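Cytochrome c7 (Geobacter sulfurreducens, PDB 3H34) probably transfers electrons through covalently bound c-type hemes, as a small multiheme cytochrome of the family linked to iron(III) respiration. Local coordinates at residues A[1-6]-A[12-17]. Residues are numbered along the deposited sequence; the frame is centred on the assembly and turned at random.
With HEM (protoporphyrin IX containing Fe), chain B.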
loop_
_atom_site.group_PDB
_atom_site.type_symbol
_atom_site.label_atom_id
_atom_site.label_comp_id
_atom_site.label_asym_id
_atom_site.label_seq_id
_atom_site.Cartn_x
_atom_site.Cartn_y
_atom_site.Cartn_z
ATOM N N ALA A 1 -9.256 5.630 -7.086
ATOM C CA ALA A 1 -10.122 6.163 -6.000
ATOM C C ALA A 1 -9.263 6.610 -4.822
ATOM O O ALA A 1 -8.133 6.148 -4.662
ATOM C CB ALA A 1 -11.110 5.090 -5.552
ATOM N N ASP A 2 -9.802 7.510 -4.005
ATOM C CA ASP A 2 -9.083 8.023 -2.838
ATOM C C ASP A 2 -8.883 6.948 -1.783
ATOM O O ASP A 2 -7.892 6.960 -1.052
ATOM C CB ASP A 2 -9.842 9.195 -2.223
ATOM C CG ASP A 2 -9.765 10.450 -3.066
ATOM O OD1 ASP A 2 -9.174 10.412 -4.167
ATOM O OD2 ASP A 2 -10.305 11.480 -2.622
ATOM N N VAL A 3 -9.844 6.036 -1.690
ATOM C CA VAL A 3 -9.763 4.932 -0.747
ATOM C C VAL A 3 -9.958 3.669 -1.567
ATOM O O VAL A 3 -10.967 3.515 -2.257
ATOM C CB VAL A 3 -10.854 5.014 0.339
ATOM C CG1 VAL A 3 -10.754 3.809 1.266
ATOM C CG2 VAL A 3 -10.693 6.298 1.136
ATOM N N ILE A 4 -8.975 2.781 -1.503
ATOM C CA ILE A 4 -9.019 1.540 -2.256
ATOM C C ILE A 4 -9.074 0.346 -1.319
ATOM O O ILE A 4 -8.325 0.273 -0.342
ATOM C CB ILE A 4 -7.773 1.416 -3.160
ATOM C CG1 ILE A 4 -7.702 2.620 -4.103
ATOM C CG2 ILE A 4 -7.822 0.115 -3.948
ATOM C CD1 ILE A 4 -6.412 2.709 -4.896
ATOM N N LEU A 5 -9.976 -0.583 -1.613
ATOM C CA LEU A 5 -10.119 -1.778 -0.798
ATOM C C LEU A 5 -9.467 -2.956 -1.509
ATOM O O LEU A 5 -9.732 -3.205 -2.688
ATOM C CB LEU A 5 -11.596 -2.083 -0.551
ATOM C CG LEU A 5 -12.439 -0.971 0.082
ATOM C CD1 LEU A 5 -13.864 -1.472 0.268
ATOM C CD2 LEU A 5 -11.847 -0.550 1.415
ATOM N N PHE A 6 -8.602 -3.665 -0.790
ATOM C CA PHE A 6 -7.915 -4.825 -1.343
ATOM C C PHE A 6 -8.367 -6.119 -0.676
ATOM O O PHE A 6 -7.981 -6.412 0.461
ATOM C CB PHE A 6 -6.399 -4.702 -1.161
ATOM C CG PHE A 6 -5.781 -3.566 -1.918
ATOM C CD1 PHE A 6 -5.895 -3.487 -3.302
ATOM C CD2 PHE A 6 -5.068 -2.581 -1.245
ATOM C CE1 PHE A 6 -5.305 -2.438 -4.008
ATOM C CE2 PHE A 6 -4.475 -1.530 -1.940
ATOM C CZ PHE A 6 -4.593 -1.458 -3.327
ATOM N N ALA A 12 -9.032 -8.301 4.405
ATOM C CA ALA A 12 -9.064 -7.138 3.520
ATOM C C ALA A 12 -8.176 -6.006 4.021
ATOM O O ALA A 12 -8.044 -5.785 5.225
ATOM C CB ALA A 12 -10.497 -6.639 3.360
ATOM N N VAL A 13 -7.563 -5.294 3.082
ATOM C CA VAL A 13 -6.693 -4.172 3.413
ATOM C C VAL A 13 -7.343 -2.881 2.940
ATOM O O VAL A 13 -7.760 -2.778 1.786
ATOM C CB VAL A 13 -5.319 -4.311 2.723
ATOM C CG1 VAL A 13 -4.463 -3.077 2.996
ATOM C CG2 VAL A 13 -4.616 -5.567 3.207
ATOM N N THR A 14 -7.446 -1.901 3.832
ATOM C CA THR A 14 -8.031 -0.616 3.468
ATOM C C THR A 14 -6.882 0.343 3.215
ATOM O O THR A 14 -6.117 0.667 4.130
ATOM C CB THR A 14 -8.930 -0.073 4.589
ATOM O OG1 THR A 14 -10.026 -0.973 4.789
ATOM C CG2 THR A 14 -9.473 1.300 4.217
ATOM N N PHE A 15 -6.768 0.795 1.970
ATOM C CA PHE A 15 -5.683 1.677 1.563
ATOM C C PHE A 15 -6.096 3.119 1.283
ATOM O O PHE A 15 -6.848 3.403 0.346
ATOM C CB PHE A 15 -4.990 1.067 0.336
ATOM C CG PHE A 15 -3.897 1.920 -0.248
ATOM C CD1 PHE A 15 -2.869 2.417 0.546
ATOM C CD2 PHE A 15 -3.889 2.210 -1.606
ATOM C CE1 PHE A 15 -1.845 3.188 -0.014
ATOM C CE2 PHE A 15 -2.874 2.977 -2.170
ATOM C CZ PHE A 15 -1.852 3.467 -1.373
ATOM N N THR A 16 -5.586 4.026 2.109
ATOM C CA THR A 16 -5.876 5.447 1.970
ATOM C C THR A 16 -4.966 6.035 0.893
ATOM O O THR A 16 -4.004 6.745 1.181
ATOM C CB THR A 16 -5.669 6.174 3.310
ATOM O OG1 THR A 16 -4.356 5.895 3.807
ATOM C CG2 THR A 16 -6.702 5.701 4.332
ATOM N N HIS A 17 -5.301 5.716 -0.353
ATOM C CA HIS A 17 -4.565 6.143 -1.537
ATOM C C HIS A 17 -4.274 7.643 -1.589
ATOM O O HIS A 17 -3.117 8.056 -1.690
ATOM C CB HIS A 17 -5.355 5.721 -2.780
ATOM C CG HIS A 17 -4.658 5.999 -4.074
ATOM N ND1 HIS A 17 -5.265 6.591 -5.161
ATOM C CD2 HIS A 17 -3.395 5.707 -4.474
ATOM C CE1 HIS A 17 -4.372 6.639 -6.160
ATOM N NE2 HIS A 17 -3.220 6.113 -5.795
HETATM C CHA HEM B . -4.021 3.077 -8.093
HETATM C CHB HEM B . -2.798 7.491 -9.668
HETATM C CHC HEM B . 0.208 7.991 -5.873
HETATM C CHD HEM B . -0.458 3.322 -4.804
HETATM C C1A HEM B . -4.000 4.280 -8.784
HETATM C C2A HEM B . -4.781 4.525 -9.979
HETATM C C3A HEM B . -4.393 5.736 -10.434
HETATM C C4A HEM B . -3.387 6.242 -9.546
HETATM C CMA HEM B . -4.921 6.438 -11.677
HETATM C CAA HEM B . -5.761 3.570 -10.650
HETATM C CBA HEM B . -7.174 3.698 -10.115
HETATM C CGA HEM B . -8.125 2.705 -10.753
HETATM O O1A HEM B . -7.963 1.489 -10.522
HETATM O O2A HEM B . -9.032 3.143 -11.493
HETATM C C1B HEM B . -1.841 7.977 -8.779
HETATM C C2B HEM B . -1.205 9.269 -8.926
HETATM C C3B HEM B . -0.394 9.434 -7.843
HETATM C C4B HEM B . -0.508 8.227 -7.048
HETATM C CMB HEM B . -1.377 10.234 -10.104
HETATM C CAB HEM B . 0.517 10.629 -7.557
HETATM C CBB HEM B . -0.214 11.951 -7.345
HETATM C C1C HEM B . 0.209 6.776 -5.210
HETATM C C2C HEM B . 1.103 6.481 -4.096
HETATM C C3C HEM B . 0.940 5.164 -3.810
HETATM C C4C HEM B . -0.038 4.649 -4.757
HETATM C CMC HEM B . 2.089 7.451 -3.452
HETATM C CAC HEM B . 1.728 4.322 -2.796
HETATM C CBC HEM B . 1.802 4.878 -1.377
HETATM C C1D HEM B . -1.459 2.857 -5.654
HETATM C C2D HEM B . -1.989 1.521 -5.582
HETATM C C3D HEM B . -3.014 1.461 -6.465
HETATM C C4D HEM B . -3.133 2.768 -7.069
HETATM C CMD HEM B . -1.471 0.389 -4.684
HETATM C CAD HEM B . -3.808 0.220 -6.822
HETATM C CBD HEM B . -3.209 -0.479 -8.039
HETATM C CGD HEM B . -3.956 -1.745 -8.415
HETATM O O1D HEM B . -3.604 -2.359 -9.441
HETATM O O2D HEM B . -4.895 -2.127 -7.687
HETATM N NA HEM B . -3.123 5.337 -8.533
HETATM N NB HEM B . -1.374 7.316 -7.637
HETATM N NC HEM B . -0.505 5.648 -5.597
HETATM N ND HEM B . -2.163 3.629 -6.581
HETATM FE FE HEM B . -1.813 5.498 -7.066
HETATM O O HOH W 1 -7.047 9.185 -5.401
#
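The side chain of His17 leaves the backbone toward residues 1-6, and ND1 donates to the carbonyl O of Ala1 at 2.9 Å. The bond is bent (135° at the hydrogen) and the donor sits above the carbonyl plane, but it probably helps to set the ring's rotation while NE2 binds the heme iron at 2.0 Å; His31 is the other axial ligand. A water bound to Asp2 OD1 adds a weak second acceptor for ND1. With CG anti to the backbone N (chi1 -175°), the imidazole projects past Ile4, whose extended chain brings CD1 over one ring face, 4.2 Å from the centroid, a CH-pi contact. The same methyl meets the edge of the Phe15 ring, CD1 to CD2 4.2 Å. The backbones form a two-stranded antiparallel hairpin, 4-6 with 13-15: Ile4 and Phe15, then Phe6 and Val13, form hydrogen-bonded pairs. These four residues therefore share one side of the sheet; Ile4, Phe6 and Phe15 meet the heme bound by His17, Val13 a second heme. Phe6 and Phe15 lie side by side, their planes 25° apart, with the rings displaced to leave little overlap; the close touch is Phe6 CE2 on Phe15 CB, 3.5 Å. Phe15 reaches the porphyrin with CE2, 3.6 Å from the meso carbon CHD, whereas Phe6 presents its edge to a propionate arm, CE1 to O2D 3.7 Å. On the other side of the sheet, Leu5 CD2 lies alongside Thr14.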